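Local atomic coordinates of hypothetical protein TM0486 (Thermotoga maritima, PDB entry 1VK8), a protein that binds thiamin and is involved in the response of the cell to oxidative conditions. Residues K48-P53 against I96-K101. Numbering follows the deposited sequence.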
loop_
_atom_site.group_PDB
_atom_site.type_symbol
_atom_site.label_atom_id
_atom_site.label_comp_id
_atom_site.label_asym_id
_atom_site.label_seq_id
_atom_site.Cartn_x
_atom_site.Cartn_y
_atom_site.Cartn_z
ATOM N N LYS C 48 0.945 -20.050 -9.330
ATOM C CA LYS C 48 2.305 -19.567 -9.290
ATOM C C LYS C 48 2.359 -18.439 -8.257
ATOM O O LYS C 48 1.516 -17.539 -8.247
ATOM C CB LYS C 48 2.783 -19.085 -10.676
ATOM C CG LYS C 48 4.201 -18.486 -10.687
ATOM C CD LYS C 48 4.624 -18.022 -12.069
ATOM C CE LYS C 48 6.095 -17.530 -12.058
ATOM N NZ LYS C 48 6.600 -17.302 -13.420
ATOM N N TYR C 49 3.375 -18.493 -7.408
ATOM C CA TYR C 49 3.531 -17.479 -6.376
ATOM C C TYR C 49 5.008 -17.259 -6.081
ATOM O O TYR C 49 5.837 -18.100 -6.341
ATOM C CB TYR C 49 2.736 -17.881 -5.121
ATOM C CG TYR C 49 3.363 -19.008 -4.365
ATOM C CD1 TYR C 49 3.058 -20.347 -4.670
ATOM C CD2 TYR C 49 4.241 -18.768 -3.329
ATOM C CE1 TYR C 49 3.645 -21.391 -3.999
ATOM C CE2 TYR C 49 4.822 -19.820 -2.631
ATOM C CZ TYR C 49 4.523 -21.130 -2.975
ATOM O OH TYR C 49 5.106 -22.166 -2.297
ATOM N N GLU C 50 5.318 -16.097 -5.538
ATOM C CA GLU C 50 6.676 -15.739 -5.129
ATOM C C GLU C 50 6.568 -15.019 -3.791
ATOM O O GLU C 50 5.832 -14.034 -3.675
ATOM C CB GLU C 50 7.230 -14.787 -6.161
ATOM C CG GLU C 50 8.656 -14.396 -5.977
ATOM C CD GLU C 50 9.085 -13.502 -7.121
ATOM O OE1 GLU C 50 8.927 -13.915 -8.278
ATOM O OE2 GLU C 50 9.527 -12.382 -6.868
ATOM N N VAL C 51 7.324 -15.487 -2.798
ATOM C CA VAL C 51 7.385 -14.825 -1.513
ATOM C C VAL C 51 8.496 -13.778 -1.554
ATOM O O VAL C 51 9.638 -14.082 -1.808
ATOM C CB VAL C 51 7.657 -15.792 -0.379
ATOM C CG1 VAL C 51 7.665 -15.060 0.928
ATOM C CG2 VAL C 51 6.600 -16.906 -0.370
ATOM N N GLY C 52 8.134 -12.547 -1.286
ATOM C CA GLY C 52 9.101 -11.466 -1.184
ATOM C C GLY C 52 9.268 -11.001 0.231
ATOM O O GLY C 52 8.528 -11.436 1.108
ATOM N N PRO C 53 10.221 -10.084 0.463
ATOM C CA PRO C 53 10.412 -9.483 1.792
ATOM C C PRO C 53 9.174 -8.777 2.365
ATOM O O PRO C 53 8.973 -8.771 3.566
ATOM C CB PRO C 53 11.553 -8.463 1.579
ATOM C CG PRO C 53 12.026 -8.599 0.202
ATOM C CD PRO C 53 11.180 -9.573 -0.534
ATOM N N ILE C 96 -1.594 -10.017 -17.467
ATOM C CA ILE C 96 -0.229 -9.677 -17.091
ATOM C C ILE C 96 0.282 -10.767 -16.134
ATOM O O ILE C 96 -0.492 -11.340 -15.336
ATOM C CB ILE C 96 -0.148 -8.263 -16.437
ATOM C CG1 ILE C 96 1.306 -7.813 -16.212
ATOM C CG2 ILE C 96 -0.924 -8.208 -15.136
ATOM C CD1 ILE C 96 2.072 -7.500 -17.478
ATOM N N THR C 97 1.576 -11.037 -16.201
ATOM C CA THR C 97 2.187 -12.123 -15.436
ATOM C C THR C 97 3.383 -11.616 -14.656
ATOM O O THR C 97 3.902 -10.536 -14.930
ATOM C CB THR C 97 2.700 -13.235 -16.378
ATOM O OG1 THR C 97 3.609 -12.679 -17.333
ATOM C CG2 THR C 97 1.582 -13.818 -17.207
ATOM N N ILE C 98 3.823 -12.429 -13.692
ATOM C CA ILE C 98 5.022 -12.142 -12.925
ATOM C C ILE C 98 6.223 -11.975 -13.864
ATOM O O ILE C 98 6.957 -10.973 -13.765
ATOM C CB ILE C 98 5.242 -13.258 -11.849
ATOM C CG1 ILE C 98 4.187 -13.158 -10.742
ATOM C CG2 ILE C 98 6.648 -13.160 -11.274
ATOM C CD1 ILE C 98 4.169 -14.345 -9.755
ATOM N N GLU C 99 6.385 -12.916 -14.799
ATOM C CA GLU C 99 7.549 -12.964 -15.683
ATOM C C GLU C 99 7.624 -11.715 -16.537
ATOM O O GLU C 99 8.694 -11.170 -16.738
ATOM C CB GLU C 99 7.507 -14.220 -16.562
ATOM C CG GLU C 99 8.709 -14.435 -17.467
ATOM C CD GLU C 99 8.556 -15.632 -18.401
ATOM O OE1 GLU C 99 7.594 -16.426 -18.237
ATOM O OE2 GLU C 99 9.412 -15.786 -19.307
ATOM N N GLU C 100 6.483 -11.214 -16.992
ATOM C CA GLU C 100 6.471 -10.014 -17.831
ATOM C C GLU C 100 7.004 -8.809 -17.062
ATOM O O GLU C 100 7.539 -7.885 -17.648
ATOM C CB GLU C 100 5.059 -9.702 -18.353
ATOM C CG GLU C 100 4.597 -10.654 -19.438
ATOM C CD GLU C 100 3.141 -10.460 -19.830
ATOM O OE1 GLU C 100 2.257 -10.970 -19.126
ATOM O OE2 GLU C 100 2.877 -9.801 -20.859
ATOM N N LYS C 101 6.858 -8.822 -15.747
ATOM C CA LYS C 101 7.336 -7.726 -14.909
ATOM C C LYS C 101 8.749 -7.898 -14.316
ATOM O O LYS C 101 9.412 -6.908 -14.020
ATOM C CB LYS C 101 6.325 -7.513 -13.806
ATOM C CG LYS C 101 4.912 -7.277 -14.311
ATOM C CD LYS C 101 3.873 -7.555 -13.249
ATOM C CE LYS C 101 3.649 -6.321 -12.452
ATOM N NZ LYS C 101 2.787 -6.686 -11.377
HETATM O O HOH W 1 4.973 -15.531 -14.843
#
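One water, accepting from both segments, joins Lys48 to Glu99: it lies 2.8 Å from Lys48 NZ and 3.0 Å from the backbone N of Glu99, in the first turn of helix 98-102. Lys48 reaches it by running fully extended, all four torsions near 180°, and on the way its CG passes 4.2 Å from Ile98 CD1. The carboxylate of Glu99 stays apart from the ammonium, with OE1 5.0 Å from Lys48 NZ, so any attraction between the charges acts at a distance. Ile98 is the buried apolar piece of the contact and is aimed at the strand. Its CG1 stands anti to the carbonyl carbon (chi1 -71°), carrying CD1 to the aliphatic part of Lys48, while the CG2 branch meets Glu50 OE1 at 3.8 Å. That carboxylate oxygen is engaged in a salt bridge with Arg106, the C-terminal residue of the same chain, and Pro53 of the second subunit packs on both Glu50 and Ile98. Thr97 is the N-cap of the helix: its OG1 accepts from Glu100 N at 3.2 Å and donates to the anti lone pair of Glu100 OE1 at 2.8 Å. The side chain of Glu59, in strand 56-60, accepts from the N-H of Ile98, while its backbone pairs with Lys48, tying both segments to the neighbouring strand. Water bridge and isoleucine thus join the capped C-terminal helix to strand 48-51, outermost within this chain of its antiparallel sheet, at a subunit interface of this MTH1187-YkoF clan, thiamine-binding family protein.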